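ATP-dependent kinase YFH7 (Saccharomyces cerevisiae, PDB 2GA8) is an ATP-dependent kinase of the P-loop type that could take part in assembly of the endoplasmic reticulum membrane. Local coordinates at residues Val65-Lys70 / Ser231-Asp236; Gln94-Asp99 / His165-Cys170; Val125-Thr130 / Thr189-Asn194. All coordinates share one frame; numbering follows the deposited sequence.

How the contacts relate
Contact 3 (Val-125 to Thr-130 with Thr-189 to Asn-194) is wholly buried, and contact 2 (Gln-94 to Asp-99 with His-165 to Cys-170) lies beside it, their centres about 8 Å apart. Gly-95 and Thr-130 pair by backbone, as do Leu-166 and Thr-189, so the two hold neighbouring turns of one region. Their chemistry differs: contact 3 is polar, its carboxylate and guanidinium serving separate partners, whereas contact 2 is mostly buried and apolar, with exposed Gln-94 and Arg-169 at its rim. Contact 1 (Val-65 to Lys-70 with Ser-231 to Asp-236) is more peripheral, its centre about 35 Å from that of contact 2, and combines a short parallel bridge with charged groups and a sulfate.

Contact 1 (Val65-Lys70 / Ser231-Asp236); sequences VNDRLK and SQTIPD. With SO4 (sulfate ion), chain E.
Asp-67 faces Ser-231 and Thr-233, and its side chain can be followed outward from CB. CB packs on the methyl CG2 of Thr-233 at 3.7 Å. The first torsion (chi1 -57°) sets CG beside the backbone N, a turn that places OD2 next to Ser-231 OG. At the tip, OD2 uses its anti lone pair to accept a hydrogen bond from Ser-231 OG at 2.6 Å. The other oxygen, OD1, forms a salt bridge with Lys-70 NZ, long at 3.3 Å. Ser-231 OG in turn accepts from Thr-233 N in an ST turn; this bond and the one to Asp-67 are likely to hold the hydroxyl's rotation. Lys-70 CB also rests on the Thr-233 methyl.

Beside this polar pair Asn-66 and Ser-231 form a parallel bridge, in which Gln-232 N donates to Asn-66 O at 2.9 Å, nearly straight at 171°; Asn-66 also bonds Phe-230 by backbone. Val-65 CG1 lies against Gln-232 OE1, 3.3 Å away. The sulfate, probably from the crystallisation liquor, is bound by the amides of Asp-67 and Arg-68; Arg-68 NE reaches its O1 at 2.8 Å, while NH2 bonds to O3, and the sulfur lies in the guanidinium plane.

Strands 65-66 and 230-231 thus make a separate two-stranded parallel sheet. Asn-66 ND2 extends the join to Lys-228 O, Tyr-23 OH bonds Ser-231 N, and the chain then runs on into strand 237-243.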
loop_
_atom_site.group_PDB
_atom_site.type_symbol
_atom_site.label_atom_id
_atom_site.label_comp_id
_atom_site.label_asym_id
_atom_site.label_seq_id
_atom_site.Cartn_x
_atom_site.Cartn_y
_atom_site.Cartn_z
ATOM N N VAL A 65 15.107 20.148 8.560
ATOM C CA VAL A 65 13.679 19.939 8.753
ATOM C C VAL A 65 13.061 21.314 8.983
ATOM O O VAL A 65 13.401 22.007 9.945
ATOM C CB VAL A 65 13.404 19.018 9.961
ATOM C CG1 VAL A 65 11.903 18.804 10.122
ATOM C CG2 VAL A 65 14.104 17.680 9.762
ATOM N N ASN A 66 12.164 21.705 8.086
ATOM C CA ASN A 66 11.512 23.009 8.149
ATOM C C ASN A 66 10.142 22.977 8.812
ATOM O O ASN A 66 9.720 21.953 9.346
ATOM C CB ASN A 66 11.360 23.570 6.736
ATOM C CG ASN A 66 12.630 23.459 5.929
ATOM O OD1 ASN A 66 13.619 24.140 6.206
ATOM N ND2 ASN A 66 12.617 22.586 4.926
ATOM N N ASP A 67 9.458 24.118 8.756
ATOM C CA ASP A 67 8.126 24.275 9.331
ATOM C C ASP A 67 8.122 23.973 10.821
ATOM O O ASP A 67 7.161 23.424 11.354
ATOM C CB ASP A 67 7.122 23.361 8.624
ATOM C CG ASP A 67 7.068 23.599 7.127
ATOM O OD1 ASP A 67 7.039 24.778 6.710
ATOM O OD2 ASP A 67 7.045 22.607 6.369
ATOM N N ARG A 68 9.205 24.345 11.493
ATOM C CA ARG A 68 9.330 24.102 12.922
ATOM C C ARG A 68 8.269 24.821 13.757
ATOM O O ARG A 68 7.907 24.350 14.835
ATOM C CB ARG A 68 10.731 24.508 13.390
ATOM C CG ARG A 68 11.842 23.618 12.840
ATOM C CD ARG A 68 13.218 24.231 13.072
ATOM N NE ARG A 68 13.415 25.434 12.267
ATOM C CZ ARG A 68 14.516 26.179 12.282
ATOM N NH1 ARG A 68 15.535 25.850 13.068
ATOM N NH2 ARG A 68 14.603 27.249 11.504
ATOM N N LEU A 69 7.764 25.947 13.259
ATOM C CA LEU A 69 6.755 26.715 13.990
ATOM C C LEU A 69 5.343 26.548 13.439
ATOM O O LEU A 69 4.470 27.380 13.689
ATOM C CB LEU A 69 7.111 28.204 13.987
ATOM C CG LEU A 69 8.458 28.594 14.601
ATOM C CD1 LEU A 69 8.617 30.106 14.544
ATOM C CD2 LEU A 69 8.535 28.102 16.038
ATOM N N LYS A 70 5.119 25.477 12.687
ATOM C CA LYS A 70 3.800 25.229 12.120
ATOM C C LYS A 70 3.130 24.058 12.824
ATOM O O LYS A 70 3.801 23.198 13.392
ATOM C CB LYS A 70 3.913 24.936 10.621
ATOM C CG LYS A 70 4.411 26.108 9.800
ATOM C CD LYS A 70 4.334 25.801 8.317
ATOM C CE LYS A 70 4.662 27.025 7.479
ATOM N NZ LYS A 70 4.450 26.766 6.027
ATOM N N SER A 231 9.661 18.285 6.307
ATOM C CA SER A 231 8.796 19.099 7.154
ATOM C C SER A 231 8.456 18.472 8.504
ATOM O O SER A 231 8.080 17.302 8.588
ATOM C CB SER A 231 7.496 19.420 6.416
ATOM O OG SER A 231 6.619 20.161 7.248
ATOM N N GLN A 232 8.577 19.271 9.559
ATOM C CA GLN A 232 8.274 18.806 10.906
ATOM C C GLN A 232 6.769 18.582 11.089
ATOM O O GLN A 232 6.345 17.942 12.047
ATOM C CB GLN A 232 8.769 19.837 11.926
ATOM C CG GLN A 232 8.754 19.361 13.368
ATOM C CD GLN A 232 9.625 18.135 13.583
ATOM O OE1 GLN A 232 10.783 18.101 13.163
ATOM N NE2 GLN A 232 9.074 17.125 14.247
ATOM N N THR A 233 5.966 19.095 10.164
ATOM C CA THR A 233 4.510 18.964 10.267
ATOM C C THR A 233 3.941 17.610 9.860
ATOM O O THR A 233 2.764 17.346 10.090
ATOM C CB THR A 233 3.790 20.021 9.418
ATOM O OG1 THR A 233 4.059 19.779 8.032
ATOM C CG2 THR A 233 4.259 21.414 9.798
ATOM N N ILE A 234 4.771 16.761 9.264
ATOM C CA ILE A 234 4.333 15.443 8.806
ATOM C C ILE A 234 4.544 14.384 9.885
ATOM O O ILE A 234 5.673 14.097 10.269
ATOM C CB ILE A 234 5.098 15.043 7.517
ATOM C CG1 ILE A 234 4.862 16.100 6.433
ATOM C CG2 ILE A 234 4.650 13.663 7.036
ATOM C CD1 ILE A 234 3.420 16.188 5.936
ATOM N N PRO A 235 3.452 13.780 10.382
ATOM C CA PRO A 235 3.556 12.759 11.427
ATOM C C PRO A 235 3.928 11.389 10.883
ATOM O O PRO A 235 3.874 11.158 9.678
ATOM C CB PRO A 235 2.161 12.756 12.026
ATOM C CG PRO A 235 1.309 12.895 10.786
ATOM C CD PRO A 235 2.045 13.979 9.985
ATOM N N ASP A 236 4.314 10.486 11.779
ATOM C CA ASP A 236 4.648 9.127 11.378
ATOM C C ASP A 236 3.333 8.402 11.131
ATOM O O ASP A 236 2.394 8.527 11.914
ATOM C CB ASP A 236 5.417 8.388 12.483
ATOM C CG ASP A 236 6.858 8.846 12.611
ATOM O OD1 ASP A 236 7.353 9.541 11.701
ATOM O OD2 ASP A 236 7.503 8.493 13.622
HETATM S S SO4 E . 11.258 27.139 9.520
HETATM O O1 SO4 E . 11.270 26.081 10.550
HETATM O O2 SO4 E . 10.252 28.160 9.871
HETATM O O3 SO4 E . 12.593 27.762 9.447
HETATM O O4 SO4 E . 10.922 26.556 8.207
#

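Contact 2 (Gln94-Asp99 / His165-Cys170); sequences QGLFKD and HLSRRC
Leu-96 packs both of its methyl groups against the first turn of helix 168-171. With CG beside the backbone N (chi1 -69°) and the chain extended at chi2, CD2 lies on the Cys-170 side chain, 3.8 Å from Cys-170 SG and 3.9 Å from Cys-170 CB. CD1 sits between Arg-169 CG, at 3.8 Å, and Cys-170 CA. This is the close-packed part: Leu-96 and Cys-170 are both buried, and the fit is one of van der Waals contact, with no hydrogen bond between the segments. A mercury ion lies about 3 Å from the Cys-170 side chain. With an alanine here both methyls would go, and Cys-170 SG and Arg-169 CG would probably lose their apolar neighbour, a gap opening between loop and helix.

The outer side differs in exposure rather than in spacing. Gln-94 and Arg-169 are exposed, and they meet through Gln-94 CB and CG on Arg-169 CD, the CB to CD distance being 3.8 Å. Gln-94 buries 28 Å² here, against 72 Å² for Leu-96.

Each segment carries a helix-end motif. Gln-94, with positive phi, is the C-prime residue of a Schellman motif closing helix 84-92, its amide and that of Gly-95 returning to Ile-91 O and Met-90 O. Ser-167 is the N-cap of helix 168-171: its OG accepts from Cys-170 N at 3.0 Å. The contact therefore packs the C-terminal end of one helix, through the loop that follows, on the capped N-terminal turn of another.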
loop_
_atom_site.group_PDB
_atom_site.type_symbol
_atom_site.label_atom_id
_atom_site.label_comp_id
_atom_site.label_asym_id
_atom_site.label_seq_id
_atom_site.Cartn_x
_atom_site.Cartn_y
_atom_site.Cartn_z
ATOM N N GLN A 94 -13.408 -8.625 19.817
ATOM C CA GLN A 94 -12.158 -9.018 19.171
ATOM C C GLN A 94 -11.650 -8.031 18.112
ATOM O O GLN A 94 -10.986 -8.429 17.153
ATOM C CB GLN A 94 -12.308 -10.410 18.547
ATOM C CG GLN A 94 -12.980 -11.433 19.461
ATOM C CD GLN A 94 -12.381 -11.461 20.857
ATOM O OE1 GLN A 94 -13.068 -11.195 21.843
ATOM N NE2 GLN A 94 -11.097 -11.780 20.947
ATOM N N GLY A 95 -11.965 -6.751 18.294
ATOM C CA GLY A 95 -11.520 -5.724 17.365
ATOM C C GLY A 95 -12.236 -5.721 16.029
ATOM O O GLY A 95 -11.661 -5.322 15.013
ATOM N N LEU A 96 -13.495 -6.150 16.029
ATOM C CA LEU A 96 -14.280 -6.206 14.803
ATOM C C LEU A 96 -15.627 -5.496 14.893
ATOM O O LEU A 96 -16.135 -5.226 15.983
ATOM C CB LEU A 96 -14.504 -7.667 14.405
ATOM C CG LEU A 96 -13.281 -8.450 13.920
ATOM C CD1 LEU A 96 -13.634 -9.913 13.753
ATOM C CD2 LEU A 96 -12.796 -7.873 12.605
ATOM N N PHE A 97 -16.181 -5.182 13.724
ATOM C CA PHE A 97 -17.488 -4.542 13.596
ATOM C C PHE A 97 -18.356 -5.607 12.921
ATOM O O PHE A 97 -18.490 -5.631 11.698
ATOM C CB PHE A 97 -17.406 -3.304 12.692
ATOM C CG PHE A 97 -16.578 -2.184 13.256
ATOM C CD1 PHE A 97 -16.964 -1.531 14.421
ATOM C CD2 PHE A 97 -15.416 -1.769 12.610
ATOM C CE1 PHE A 97 -16.204 -0.477 14.937
ATOM C CE2 PHE A 97 -14.650 -0.718 13.115
ATOM C CZ PHE A 97 -15.047 -0.070 14.281
ATOM N N LYS A 98 -18.933 -6.488 13.730
ATOM C CA LYS A 98 -19.754 -7.588 13.231
ATOM C C LYS A 98 -20.731 -7.270 12.102
ATOM O O LYS A 98 -20.811 -8.013 11.124
ATOM C CB LYS A 98 -20.525 -8.227 14.391
ATOM C CG LYS A 98 -21.277 -9.497 14.010
ATOM C CD LYS A 98 -21.977 -10.106 15.216
ATOM C CE LYS A 98 -22.611 -11.443 14.869
ATOM N NZ LYS A 98 -23.573 -11.338 13.739
ATOM N N ASP A 99 -21.465 -6.168 12.226
ATOM C CA ASP A 99 -22.458 -5.806 11.219
ATOM C C ASP A 99 -21.963 -5.050 9.984
ATOM O O ASP A 99 -22.773 -4.641 9.150
ATOM C CB ASP A 99 -23.580 -4.991 11.870
ATOM C CG ASP A 99 -24.237 -5.721 13.028
ATOM O OD1 ASP A 99 -24.539 -6.924 12.882
ATOM O OD2 ASP A 99 -24.461 -5.088 14.083
ATOM N N HIS A 165 -5.475 -7.223 4.168
ATOM C CA HIS A 165 -6.249 -8.436 3.971
ATOM C C HIS A 165 -7.122 -8.563 5.220
ATOM O O HIS A 165 -6.647 -8.353 6.338
ATOM C CB HIS A 165 -5.307 -9.640 3.871
ATOM C CG HIS A 165 -5.903 -10.817 3.170
ATOM N ND1 HIS A 165 -6.099 -10.850 1.806
ATOM C CD2 HIS A 165 -6.359 -11.999 3.644
ATOM C CE1 HIS A 165 -6.652 -12.003 1.471
ATOM N NE2 HIS A 165 -6.820 -12.717 2.568
ATOM N N LEU A 166 -8.398 -8.882 5.045
ATOM C CA LEU A 166 -9.270 -9.032 6.202
ATOM C C LEU A 166 -8.779 -10.230 7.009
ATOM O O LEU A 166 -8.291 -11.209 6.440
ATOM C CB LEU A 166 -10.717 -9.244 5.752
ATOM C CG LEU A 166 -11.334 -8.027 5.057
ATOM C CD1 LEU A 166 -12.703 -8.382 4.492
ATOM C CD2 LEU A 166 -11.427 -6.880 6.052
ATOM N N SER A 167 -8.891 -10.145 8.331
ATOM C CA SER A 167 -8.440 -11.232 9.190
ATOM C C SER A 167 -9.304 -12.466 8.996
ATOM O O SER A 167 -10.441 -12.380 8.528
ATOM C CB SER A 167 -8.487 -10.816 10.662
ATOM O OG SER A 167 -9.823 -10.656 11.101
ATOM N N ARG A 168 -8.760 -13.616 9.368
ATOM C CA ARG A 168 -9.491 -14.864 9.235
ATOM C C ARG A 168 -10.756 -14.836 10.085
ATOM O O ARG A 168 -11.797 -15.350 9.671
ATOM C CB ARG A 168 -8.595 -16.035 9.636
ATOM C CG ARG A 168 -7.417 -16.250 8.690
ATOM C CD ARG A 168 -6.520 -17.387 9.159
ATOM N NE ARG A 168 -6.046 -17.173 10.522
ATOM C CZ ARG A 168 -6.255 -18.020 11.527
ATOM N NH1 ARG A 168 -5.789 -17.744 12.738
ATOM N NH2 ARG A 168 -6.928 -19.145 11.320
ATOM N N ARG A 169 -10.677 -14.233 11.269
ATOM C CA ARG A 169 -11.844 -14.153 12.143
ATOM C C ARG A 169 -12.872 -13.211 11.532
ATOM O O ARG A 169 -14.072 -13.353 11.755
ATOM C CB ARG A 169 -11.455 -13.661 13.540
ATOM C CG ARG A 169 -12.648 -13.523 14.480
ATOM C CD ARG A 169 -12.246 -13.207 15.922
ATOM N NE ARG A 169 -11.616 -14.340 16.597
ATOM C CZ ARG A 169 -10.336 -14.682 16.468
ATOM N NH1 ARG A 169 -9.528 -13.977 15.686
ATOM N NH2 ARG A 169 -9.864 -15.735 17.123
ATOM N N CYS A 170 -12.394 -12.243 10.761
ATOM C CA CYS A 170 -13.279 -11.297 10.105
ATOM C C CYS A 170 -14.041 -12.049 9.008
ATOM O O CYS A 170 -15.248 -11.880 8.838
ATOM C CB CYS A 170 -12.453 -10.158 9.499
ATOM S SG CYS A 170 -13.409 -8.729 8.972
#

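Contact 3 (Val125-Thr130 / Thr189-Asn194); sequences VARGGT and TFDSNN
Two torsions place Arg-127 and Asp-191 for different partners: Arg-127 CG sits between its own N and carbonyl carbon (chi1 77°), directing the chain across Asn-193, while Asp-191 CG is anti to the backbone N (chi1 -171°), carrying the carboxylate to the 126-129 turn. The two form no salt bridge, Arg-127 NH1 lying 4.6 Å from Asp-191 OD1. Arg-127 NH1 donates to Asn-193 OD1 at 2.8 Å, with the oxygen only 2° out of the guanidinium plane; a weaker bond of 3.2 Å joins NH1 to Ser-192 OG. Water 2 links NH2 to that hydroxyl, and Asp-191 CA lies over one guanidinium face.

Asp-191 is the N-cap of helix 192-206: its OD1 accepts from Asn-194 N at 3.0 Å, and its OD2 from Gly-128 N at 2.8 Å. The donors lie well out of the carboxylate plane, on opposite sides. Water 1, which accepts from Ala-126 N, also meets OD2. Gly-128 suits the site, since a CB would fall 2.8 Å from Asp-191 OD2. Ala-126 CB packs 3.3 Å from Asp-191 OD1 and against Asn-193 CB.

The turn between strands 123-125 and 134-136 thereby docks on helix 192-206. Ser-192 OG also bonds Glu-275, and Phe-190 packs on Trp-277 of helix 275-285.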
loop_
_atom_site.group_PDB
_atom_site.type_symbol
_atom_site.label_atom_id
_atom_site.label_comp_id
_atom_site.label_asym_id
_atom_site.label_seq_id
_atom_site.Cartn_x
_atom_site.Cartn_y
_atom_site.Cartn_z
ATOM N N VAL A 125 -9.655 2.930 11.737
ATOM C CA VAL A 125 -10.141 1.609 11.355
ATOM C C VAL A 125 -11.374 1.680 10.469
ATOM O O VAL A 125 -12.128 2.650 10.511
ATOM C CB VAL A 125 -10.497 0.743 12.592
ATOM C CG1 VAL A 125 -9.245 0.437 13.393
ATOM C CG2 VAL A 125 -11.523 1.466 13.467
ATOM N N ALA A 126 -11.559 0.643 9.659
ATOM C CA ALA A 126 -12.707 0.561 8.772
ATOM C C ALA A 126 -13.395 -0.786 8.984
ATOM O O ALA A 126 -13.370 -1.326 10.086
ATOM C CB ALA A 126 -12.277 0.732 7.321
ATOM N N ARG A 127 -13.983 -1.350 7.937
ATOM C CA ARG A 127 -14.712 -2.601 8.109
ATOM C C ARG A 127 -13.904 -3.810 8.567
ATOM O O ARG A 127 -14.476 -4.782 9.042
ATOM C CB ARG A 127 -15.503 -2.933 6.838
ATOM C CG ARG A 127 -14.720 -3.499 5.667
ATOM C CD ARG A 127 -15.691 -3.706 4.506
ATOM N NE ARG A 127 -15.396 -4.890 3.705
ATOM C CZ ARG A 127 -14.721 -4.877 2.560
ATOM N NH1 ARG A 127 -14.256 -3.734 2.067
ATOM N NH2 ARG A 127 -14.528 -6.010 1.899
ATOM N N GLY A 128 -12.582 -3.741 8.448
ATOM C CA GLY A 128 -11.743 -4.849 8.870
ATOM C C GLY A 128 -11.413 -4.808 10.354
ATOM O O GLY A 128 -10.882 -5.768 10.911
ATOM N N GLY A 129 -11.721 -3.693 11.005
ATOM C CA GLY A 129 -11.446 -3.589 12.426
ATOM C C GLY A 129 -9.996 -3.271 12.731
ATOM O O GLY A 129 -9.243 -2.850 11.854
ATOM N N THR A 130 -9.591 -3.497 13.977
ATOM C CA THR A 130 -8.229 -3.190 14.399
ATOM C C THR A 130 -7.113 -3.913 13.655
ATOM O O THR A 130 -5.989 -3.416 13.598
ATOM C CB THR A 130 -8.047 -3.443 15.908
ATOM O OG1 THR A 130 -8.296 -4.822 16.194
ATOM C CG2 THR A 130 -9.008 -2.580 16.704
ATOM N N THR A 189 -12.077 -9.534 -0.110
ATOM C CA THR A 189 -11.491 -10.059 1.124
ATOM C C THR A 189 -10.406 -9.150 1.702
ATOM O O THR A 189 -9.578 -9.588 2.497
ATOM C CB THR A 189 -10.909 -11.493 0.933
ATOM O OG1 THR A 189 -9.906 -11.487 -0.085
ATOM C CG2 THR A 189 -12.014 -12.467 0.561
ATOM N N PHE A 190 -10.432 -7.880 1.305
ATOM C CA PHE A 190 -9.479 -6.873 1.786
ATOM C C PHE A 190 -10.293 -5.700 2.313
ATOM O O PHE A 190 -11.396 -5.436 1.819
ATOM C CB PHE A 190 -8.612 -6.339 0.644
ATOM C CG PHE A 190 -7.580 -7.297 0.148
ATOM C CD1 PHE A 190 -6.282 -7.261 0.649
ATOM C CD2 PHE A 190 -7.890 -8.215 -0.852
ATOM C CE1 PHE A 190 -5.306 -8.120 0.157
ATOM C CE2 PHE A 190 -6.924 -9.079 -1.352
ATOM C CZ PHE A 190 -5.627 -9.033 -0.850
ATOM N N ASP A 191 -9.762 -4.997 3.308
ATOM C CA ASP A 191 -10.457 -3.826 3.830
ATOM C C ASP A 191 -10.157 -2.693 2.840
ATOM O O ASP A 191 -9.277 -1.858 3.074
ATOM C CB ASP A 191 -9.935 -3.453 5.223
ATOM C CG ASP A 191 -10.778 -2.382 5.890
ATOM O OD1 ASP A 191 -11.527 -1.680 5.180
ATOM O OD2 ASP A 191 -10.688 -2.232 7.122
ATOM N N SER A 192 -10.880 -2.677 1.723
ATOM C CA SER A 192 -10.683 -1.654 0.703
ATOM C C SER A 192 -10.998 -0.265 1.246
ATOM O O SER A 192 -10.425 0.728 0.786
ATOM C CB SER A 192 -11.566 -1.935 -0.520
ATOM O OG SER A 192 -12.935 -1.903 -0.170
ATOM N N ASN A 193 -11.913 -0.207 2.216
ATOM C CA ASN A 193 -12.324 1.045 2.852
ATOM C C ASN A 193 -11.116 1.739 3.483
ATOM O O ASN A 193 -10.857 2.923 3.245
ATOM C CB ASN A 193 -13.334 0.784 3.989
ATOM C CG ASN A 193 -14.500 -0.111 3.578
ATOM O OD1 ASN A 193 -14.355 -1.010 2.759
ATOM N ND2 ASN A 193 -15.661 0.118 4.188
ATOM N N ASN A 194 -10.390 0.995 4.311
ATOM C CA ASN A 194 -9.238 1.564 4.994
ATOM C C ASN A 194 -8.035 1.766 4.079
ATOM O O ASN A 194 -7.214 2.646 4.330
ATOM C CB ASN A 194 -8.850 0.717 6.215
ATOM C CG ASN A 194 -8.551 1.568 7.439
ATOM O OD1 ASN A 194 -7.769 1.182 8.311
ATOM N ND2 ASN A 194 -9.181 2.731 7.512
HETATM O O HOH W 1 -9.574 -1.415 9.457
HETATM O O HOH W 2 -13.305 -4.967 -0.560
#